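Local coordinates for Pa14_01140 (PDB 6OX6), which is the immunity protein Tis1, which binds the type VI secretion effector Tas1, a (p)ppApp-synthesizing toxin, and plays a role in preventing its early activation, at residues A10-Y15 with G62-R67; V23-D28 with R53-A58; G32-R37 with E46-D51. All coordinates share one frame; numbering follows the deposited sequence. Where two conformers were deposited one is given.

Contact 1: residues A10-Y15 with G62-R67; sequences ARRDIY and GREITR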
# COMPACT_ATOMS: atom_id res chain seq x y z
N ALA B 10 -5.76 7.23 -22.15
CA ALA B 10 -5.99 7.11 -23.57
C ALA B 10 -5.82 8.43 -24.29
O ALA B 10 -5.59 8.43 -25.50
CB ALA B 10 -7.38 6.54 -23.85
N ARG B 11 -6.01 9.53 -23.57
CA ARG B 11 -5.83 10.89 -24.07
C ARG B 11 -4.38 11.35 -24.37
O ARG B 11 -4.14 12.03 -25.36
CB ARG B 11 -6.49 11.90 -23.12
CG ARG B 11 -7.98 12.10 -23.38
CD ARG B 11 -8.37 13.56 -23.20
NE ARG B 11 -7.76 14.15 -22.01
CZ ARG B 11 -8.14 13.89 -20.77
NH1 ARG B 11 -9.14 13.05 -20.54
NH2 ARG B 11 -7.52 14.47 -19.75
N ARG B 12 -3.43 10.98 -23.51
CA ARG B 12 -2.05 11.43 -23.63
C ARG B 12 -1.07 10.75 -22.69
O ARG B 12 -1.46 10.00 -21.81
CB ARG B 12 -2.03 12.90 -23.21
CG ARG B 12 -2.39 13.07 -21.74
CD ARG B 12 -2.84 14.47 -21.35
NE ARG B 12 -3.67 14.45 -20.16
CZ ARG B 12 -3.21 14.45 -18.92
NH1 ARG B 12 -1.91 14.49 -18.70
NH2 ARG B 12 -4.04 14.42 -17.89
N ASP B 13 0.21 11.03 -22.91
CA ASP B 13 1.25 10.62 -21.98
C ASP B 13 0.94 11.12 -20.58
O ASP B 13 0.41 12.22 -20.39
CB ASP B 13 2.60 11.14 -22.45
CG ASP B 13 3.08 10.48 -23.74
OD1 ASP B 13 2.35 9.64 -24.33
OD2 ASP B 13 4.23 10.76 -24.14
N ILE B 14 1.28 10.30 -19.59
CA ILE B 14 0.99 10.57 -18.18
C ILE B 14 2.26 10.31 -17.38
O ILE B 14 2.86 9.23 -17.50
CB ILE B 14 -0.15 9.68 -17.65
CG1 ILE B 14 -1.45 9.89 -18.46
CG2 ILE B 14 -0.37 9.92 -16.15
CD1 ILE B 14 -2.06 11.20 -18.25
N TYR B 15 2.63 11.27 -16.54
CA TYR B 15 3.80 11.17 -15.67
C TYR B 15 3.34 11.28 -14.22
O TYR B 15 2.56 12.18 -13.88
CB TYR B 15 4.84 12.24 -16.02
CG TYR B 15 5.31 12.15 -17.48
CD1 TYR B 15 4.59 12.76 -18.50
CD2 TYR B 15 6.45 11.42 -17.82
CE1 TYR B 15 5.01 12.69 -19.85
CE2 TYR B 15 6.89 11.35 -19.16
CZ TYR B 15 6.16 11.98 -20.16
OH TYR B 15 6.61 11.88 -21.47
N GLY B 62 -0.53 8.36 -5.68
CA GLY B 62 0.45 9.29 -6.19
C GLY B 62 -0.21 10.51 -6.82
O GLY B 62 -1.42 10.72 -6.73
N ARG B 63 0.61 11.32 -7.46
CA ARG B 63 0.13 12.55 -8.07
C ARG B 63 0.74 12.69 -9.45
O ARG B 63 1.82 12.16 -9.74
CB ARG B 63 0.48 13.78 -7.21
CG ARG B 63 1.97 14.02 -7.05
CD ARG B 63 2.28 14.96 -5.88
NE ARG B 63 1.93 14.38 -4.59
CZ ARG B 63 0.87 14.75 -3.88
NH1 ARG B 63 0.06 15.69 -4.35
NH2 ARG B 63 0.61 14.18 -2.71
N GLU B 64 0.01 13.38 -10.32
CA GLU B 64 0.48 13.59 -11.67
C GLU B 64 1.56 14.68 -11.67
O GLU B 64 1.47 15.66 -10.94
CB GLU B 64 -0.71 13.95 -12.58
CG GLU B 64 -0.34 14.12 -14.03
CD GLU B 64 -1.52 14.08 -14.99
OE1 GLU B 64 -2.67 13.85 -14.56
OE2 GLU B 64 -1.26 14.24 -16.21
N ILE B 65 2.61 14.48 -12.48
CA ILE B 65 3.64 15.48 -12.70
C ILE B 65 3.80 15.68 -14.20
O ILE B 65 3.13 15.03 -15.02
CB ILE B 65 4.99 15.09 -12.04
CG1 ILE B 65 5.45 13.73 -12.59
CG2 ILE B 65 4.85 15.07 -10.50
CD1 ILE B 65 6.88 13.25 -12.13
N THR B 66 4.69 16.60 -14.57
CA THR B 66 4.92 16.92 -15.97
C THR B 66 6.09 16.09 -16.53
O THR B 66 6.89 15.52 -15.78
CB THR B 66 5.22 18.41 -16.15
OG1 THR B 66 6.52 18.69 -15.64
CG2 THR B 66 4.21 19.25 -15.42
N ARG B 67 6.19 16.11 -17.85
CA ARG B 67 7.26 15.42 -18.55
C ARG B 67 8.60 15.99 -18.12
O ARG B 67 9.56 15.23 -17.93
CB ARG B 67 7.08 15.56 -20.07
CG ARG B 67 8.19 14.92 -20.88
CD ARG B 67 7.87 14.95 -22.37
NE ARG B 67 9.01 15.40 -23.16
CZ ARG B 67 9.49 16.64 -23.13
NH1 ARG B 67 8.93 17.55 -22.35
NH2 ARG B 67 10.53 16.97 -23.89
O HOH W 1 1.34 13.71 -16.55

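Contact 2: residues V23-D28 with R53-A58; sequences VTYRWD and RLFNDA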
# COMPACT_ATOMS: atom_id res chain seq x y z
N VAL B 23 9.16 6.80 -6.01
CA VAL B 23 9.11 6.21 -7.34
C VAL B 23 8.30 7.11 -8.27
O VAL B 23 7.37 7.81 -7.83
CB VAL B 23 8.56 4.76 -7.30
CG1 VAL B 23 7.09 4.68 -6.72
CG2 VAL B 23 8.68 4.10 -8.64
N THR B 24 8.69 7.13 -9.55
CA THR B 24 7.96 7.79 -10.62
C THR B 24 7.73 6.82 -11.79
O THR B 24 8.45 5.84 -11.99
CB THR B 24 8.70 9.05 -11.13
OG1 THR B 24 9.86 8.67 -11.90
CG2 THR B 24 9.12 9.91 -9.95
N TYR B 25 6.70 7.12 -12.58
CA TYR B 25 6.33 6.31 -13.73
C TYR B 25 6.09 7.22 -14.93
O TYR B 25 5.69 8.39 -14.78
CB TYR B 25 5.06 5.47 -13.48
CG TYR B 25 5.26 4.40 -12.42
CD1 TYR B 25 4.93 4.64 -11.10
CD2 TYR B 25 5.82 3.17 -12.74
CE1 TYR B 25 5.12 3.69 -10.14
CE2 TYR B 25 6.01 2.21 -11.79
CZ TYR B 25 5.66 2.47 -10.50
OH TYR B 25 5.85 1.51 -9.54
N ARG B 26 6.35 6.66 -16.11
CA ARG B 26 6.05 7.29 -17.38
C ARG B 26 5.14 6.36 -18.17
O ARG B 26 5.46 5.18 -18.38
CB ARG B 26 7.33 7.60 -18.14
CG ARG B 26 7.11 8.06 -19.58
CD ARG B 26 8.48 8.33 -20.28
NE ARG B 26 9.29 7.13 -20.48
CZ ARG B 26 9.28 6.42 -21.61
NH1 ARG B 26 8.48 6.76 -22.63
NH2 ARG B 26 10.06 5.35 -21.73
N TRP B 27 3.99 6.89 -18.59
CA TRP B 27 3.07 6.20 -19.47
C TRP B 27 3.15 6.80 -20.87
O TRP B 27 3.09 8.02 -21.05
CB TRP B 27 1.65 6.30 -18.91
CG TRP B 27 0.51 6.01 -19.85
CD1 TRP B 27 -0.31 6.92 -20.43
CD2 TRP B 27 0.06 4.71 -20.29
NE1 TRP B 27 -1.25 6.28 -21.22
CE2 TRP B 27 -1.04 4.93 -21.15
CE3 TRP B 27 0.48 3.39 -20.05
CZ2 TRP B 27 -1.73 3.88 -21.76
CZ3 TRP B 27 -0.20 2.35 -20.66
CH2 TRP B 27 -1.30 2.60 -21.50
N ASP B 28 3.31 5.94 -21.86
CA ASP B 28 3.33 6.33 -23.27
C ASP B 28 2.03 5.82 -23.87
O ASP B 28 1.84 4.61 -24.01
CB ASP B 28 4.57 5.72 -23.94
CG ASP B 28 4.70 6.09 -25.42
OD1 ASP B 28 3.69 6.41 -26.09
OD2 ASP B 28 5.83 6.01 -25.92
N ARG B 53 1.83 -4.31 -8.76
CA ARG B 53 1.36 -3.83 -7.46
C ARG B 53 1.74 -2.37 -7.22
O ARG B 53 0.90 -1.53 -6.88
CB ARG B 53 1.94 -4.72 -6.36
CG ARG B 53 1.27 -4.57 -4.99
CD ARG B 53 1.89 -3.43 -4.15
NE ARG B 53 3.36 -3.44 -4.13
CZ ARG B 53 4.11 -2.53 -3.51
NH1 ARG B 53 3.53 -1.52 -2.88
NH2 ARG B 53 5.44 -2.61 -3.53
N LEU B 54 3.03 -2.06 -7.34
CA LEU B 54 3.50 -0.73 -6.96
C LEU B 54 2.98 0.32 -7.94
O LEU B 54 2.59 1.43 -7.53
CB LEU B 54 5.03 -0.74 -6.91
CG LEU B 54 5.80 0.54 -6.58
CD1 LEU B 54 5.39 1.01 -5.18
CD2 LEU B 54 7.34 0.32 -6.69
N PHE B 55 2.87 -0.03 -9.21
CA PHE B 55 2.26 0.88 -10.18
C PHE B 55 0.82 1.22 -9.81
O PHE B 55 0.42 2.39 -9.84
CB PHE B 55 2.30 0.27 -11.57
CG PHE B 55 1.56 1.10 -12.60
CD1 PHE B 55 2.05 2.36 -12.96
CD2 PHE B 55 0.37 0.66 -13.17
CE1 PHE B 55 1.39 3.14 -13.88
CE2 PHE B 55 -0.30 1.45 -14.11
CZ PHE B 55 0.20 2.68 -14.46
N ASN B 56 0.01 0.20 -9.51
CA ASN B 56 -1.37 0.48 -9.12
C ASN B 56 -1.43 1.24 -7.79
O ASN B 56 -2.35 2.03 -7.58
CB ASN B 56 -2.16 -0.83 -9.05
CG ASN B 56 -2.56 -1.31 -10.45
OD1 ASN B 56 -3.61 -0.93 -10.96
ND2 ASN B 56 -1.73 -2.13 -11.08
N ASP B 57 -0.46 1.04 -6.89
CA ASP B 57 -0.40 1.91 -5.71
C ASP B 57 -0.14 3.36 -6.11
O ASP B 57 -0.73 4.29 -5.54
CB ASP B 57 0.66 1.43 -4.72
CG ASP B 57 0.17 0.29 -3.83
OD1 ASP B 57 -0.97 -0.14 -4.00
OD2 ASP B 57 0.93 -0.17 -2.94
N ALA B 58 0.75 3.55 -7.08
CA ALA B 58 1.07 4.89 -7.56
C ALA B 58 -0.15 5.56 -8.16
O ALA B 58 -0.38 6.76 -7.96
CB ALA B 58 2.20 4.83 -8.58

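Contact 3: residues G32-R37 with E46-D51; sequences GTIHVR and EPVEHD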
# COMPACT_ATOMS: atom_id res chain seq x y z
N GLY B 32 1.45 2.26 -25.38
CA GLY B 32 0.76 1.53 -24.32
C GLY B 32 1.68 0.99 -23.25
O GLY B 32 1.39 -0.06 -22.65
N THR B 33 2.78 1.70 -22.95
CA THR B 33 3.82 1.15 -22.09
C THR B 33 4.00 1.98 -20.84
O THR B 33 3.83 3.21 -20.83
CB THR B 33 5.16 1.05 -22.84
OG1 THR B 33 5.44 2.28 -23.50
CG2 THR B 33 5.11 -0.05 -23.90
N ILE B 34 4.38 1.29 -19.77
CA ILE B 34 4.70 1.91 -18.50
C ILE B 34 6.17 1.69 -18.26
O ILE B 34 6.66 0.55 -18.37
CB ILE B 34 3.88 1.30 -17.35
CG1 ILE B 34 2.38 1.39 -17.63
CG2 ILE B 34 4.29 1.97 -16.05
CD1 ILE B 34 1.55 0.43 -16.81
N HIS B 35 6.88 2.76 -17.93
CA HIS B 35 8.25 2.66 -17.45
C HIS B 35 8.34 3.26 -16.06
O HIS B 35 7.56 4.13 -15.70
CB HIS B 35 9.24 3.35 -18.38
CG HIS B 35 9.53 2.56 -19.61
ND1 HIS B 35 8.72 2.59 -20.72
CD2 HIS B 35 10.53 1.68 -19.89
CE1 HIS B 35 9.21 1.78 -21.64
NE2 HIS B 35 10.30 1.22 -21.17
N VAL B 36 9.32 2.80 -15.28
CA VAL B 36 9.48 3.22 -13.89
C VAL B 36 10.82 3.92 -13.75
O VAL B 36 11.79 3.54 -14.43
CB VAL B 36 9.38 2.02 -12.93
CG1 VAL B 36 10.55 1.01 -13.16
CG2 VAL B 36 9.39 2.50 -11.50
N ARG B 37 10.86 4.96 -12.90
CA ARG B 37 12.11 5.66 -12.57
C ARG B 37 12.11 5.95 -11.08
O ARG B 37 11.30 6.76 -10.61
CB ARG B 37 12.26 6.96 -13.37
CG ARG B 37 13.58 7.64 -13.13
CD ARG B 37 13.84 8.76 -14.12
NE ARG B 37 15.14 9.37 -13.86
CZ ARG B 37 15.59 10.49 -14.42
NH1 ARG B 37 14.85 11.17 -15.30
NH2 ARG B 37 16.78 10.94 -14.10
N GLU B 46 13.43 -1.98 -18.36
CA GLU B 46 12.37 -2.99 -18.48
C GLU B 46 10.99 -2.38 -18.27
O GLU B 46 10.71 -1.84 -17.19
CB GLU B 46 12.57 -4.11 -17.47
CG GLU B 46 11.67 -5.32 -17.74
CD GLU B 46 11.77 -6.40 -16.65
OE1 GLU B 46 11.90 -6.04 -15.46
OE2 GLU B 46 11.74 -7.61 -17.00
N PRO B 47 10.07 -2.47 -19.26
CA PRO B 47 8.69 -2.00 -19.05
C PRO B 47 8.07 -2.63 -17.81
O PRO B 47 8.54 -3.67 -17.33
CB PRO B 47 7.95 -2.46 -20.31
CG PRO B 47 9.03 -2.73 -21.33
CD PRO B 47 10.26 -3.14 -20.56
N VAL B 48 7.00 -2.02 -17.31
CA VAL B 48 6.28 -2.47 -16.13
C VAL B 48 4.94 -3.03 -16.59
O VAL B 48 4.29 -2.44 -17.46
CB VAL B 48 6.08 -1.31 -15.13
CG1 VAL B 48 5.11 -1.70 -14.01
CG2 VAL B 48 7.44 -0.84 -14.60
N GLU B 49 4.54 -4.16 -16.00
CA GLU B 49 3.26 -4.78 -16.28
C GLU B 49 2.08 -3.98 -15.71
O GLU B 49 2.13 -3.46 -14.58
CB GLU B 49 3.24 -6.18 -15.68
CG GLU B 49 2.39 -7.12 -16.46
CD GLU B 49 3.20 -7.94 -17.44
OE1 GLU B 49 4.34 -7.51 -17.77
OE2 GLU B 49 2.71 -9.02 -17.86
N HIS B 50 0.99 -3.91 -16.47
CA HIS B 50 -0.03 -2.95 -16.07
C HIS B 50 -0.76 -3.38 -14.81
O HIS B 50 -1.35 -2.52 -14.13
CB HIS B 50 -1.01 -2.71 -17.22
CG HIS B 50 -1.99 -3.82 -17.43
ND1 HIS B 50 -1.82 -4.77 -18.42
CD2 HIS B 50 -3.13 -4.14 -16.79
CE1 HIS B 50 -2.83 -5.63 -18.37
NE2 HIS B 50 -3.63 -5.27 -17.39
N ASP B 51 -0.70 -4.66 -14.43
CA ASP B 51 -1.26 -5.08 -13.15
C ASP B 51 -0.23 -5.08 -12.02
O ASP B 51 -0.47 -5.70 -10.98
CB ASP B 51 -1.90 -6.46 -13.27
CG ASP B 51 -0.88 -7.57 -13.44
OD1 ASP B 51 0.21 -7.31 -14.01
OD2 ASP B 51 -1.19 -8.71 -13.02
O HOH W 2 4.15 -1.60 -19.86
O HOH W 3 10.67 0.67 -16.70

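Contact 1: residues A10-Y15 with G62-R67
Tyr15, near the start of strand 14-18, meets Glu64 and Ile65 of the short strand 63-65 at one margin of an antiparallel four-stranded sheet, and its ring lies against Arg67, at the start of the following helix. One direct backbone bond joins the two segments: Ile65 N gives its proton to Tyr15 O at 2.7 Å, nearly straight at the hydrogen (170°) although the donor sits above the carbonyl plane. Glu64 CA also brings its hydrogen close to this oxygen.

With CG anti to its carbonyl carbon (chi1 -59°), the Tyr15 ring runs alongside Arg67, both side chains pointing the same way. Arg67 CA stands 3.7 Å from the centroid of the Tyr15 ring, almost on the ring normal, a CH-pi contact, while the aliphatic Arg67 chain extends the cover to the phenol end, where CD is 3.4 Å from Tyr15 OH. At the root of the ring, Tyr15 CB packs on Ile65 CG1.

Arg12 and Glu64 reach for each other from opposite directions. The guanidinium and carboxylate are nearly coplanar (9°), and Arg12 NH1 holds Glu64 OE2 in a salt bridge of 2.6 Å; Arg12 NH2 adds a weak bond to the same oxygen. Ile14 CD1 lies over one face of this guanidinium, toward its rim.

Further out, Thr66 is the N-cap of helix 67-72, in which Arg67 is the first residue, and Tyr70 of that helix meets the Tyr15 ring. Ile14 is backed by Trp27 of the adjoining strand and by Ala8 and Phe9 of helix 7-11. Water 1 ties the pieces together, accepting from Tyr15 N at 2.8 Å and lying 2.7 Å from both Glu64 OE2 and Ile65 O.

Contact 2: residues V23-D28 with R53-A58
Tyr25 of strand 23-28 lays its ring against helix segment 53-58, whose axis runs at 89° to the strand and comes to 9.5 Å from it. Packing is closest around this ring. Phe55, with CG anti to its backbone N (chi1 174°), presents an edge to one face of Tyr25 in a T-shaped pair: the centroids are 5.3 Å apart, the planes meet at 78°, and Phe55 CD1 comes to 3.8 Å from Tyr25 CG. The Ala58 methyl, about one turn along the helix from Leu54, approaches the ring obliquely, its CB 3.5 Å from Tyr25 CE1. Leu54 crosses the phenol end, where Tyr25 OH is 3.1 Å from Leu54 CG.

Toward the start of the strand the fit is looser, with Val23 CG1 and Leu54 CD1 4.3 Å apart. The side of the helix that carries Arg53 and Asp57 is polar. There Arg53 NH1 bridges to Asp57 OD2 one turn on at 2.9 Å, meeting that oxygen from above the carboxylate plane, and also pairs with Glu21. Arg53 NH2 makes a salt bridge to Asp296 of the Tas1 chain, so this polar side belongs to the toxin interface.

Val36 and Ile34 of strand 33-38 add to the apolar layer at Tyr25 and Phe55. This is part of the hydrophobic core of an alpha+beta arrangement, with a helix packed across one face of an antiparallel sheet.

Contact 3: residues G32-R37 with E46-D51
The loop leading from strand 33-38 to helix 53-61 runs back along the edge of the sheet here and forms part of the surface that binds Tas1. Its direct backbone link to the strand is Val48 N to Ile34 O, 2.8 Å, with the donor tilted 30° from the carbonyl plane. Two waters extend the link: water 2 accepts from Ile34 N and donates to Val48 O at 2.5 Å, while water 3 accepts from Val36 N and donates to Glu46 O at 2.6 Å.

Val48 makes the main apolar contacts. Its CB meets Ile34 CG2 at 3.8 Å, and CG2, turned beside the backbone N with CG1 anti to it (chi1 170°), reaches Val36 CB at the same distance. Ile34 CD1 extends to the backbone of His50, 3.8 Å from its CA. His35 and Pro47 lie side by side, Pro47 CA over one face of the imidazole, toward its rim.

Lys298 of the Tas1 chain forms a salt bridge with Glu46 and a hydrogen bond with Pro47 O, and His50 NE2 hydrogen-bonds to the backbone O of Val411 of that chain. Within the immunity protein, strand 23-28 flanks strand 33-38, and His50 O receives Asn56 ND2 from helix 53-61.

In the fold
From the N terminus the chain passes helix 7-11 and enters strand 14-18; residues 10-15 will be met by 62-67 near the C-terminal end. Strands 23-28 and 33-38 follow, each antiparallel to the one before. Contact 3 closes the shortest loop, returning residues 46-51 to strand 33-38. Helix 53-61 then closes contact 2 around it, and strand 63-65 closes contact 1 around both, so the three nest without crossing. Contacts 1 and 3 sit toward the two margins of the sheet, their centres about 13 Å apart, and contact 2 joins its middle to the helix. Paired strands connect contact 2 to either neighbour: Ile14 O probably bonds Trp27 N, and His35 O Arg26 N.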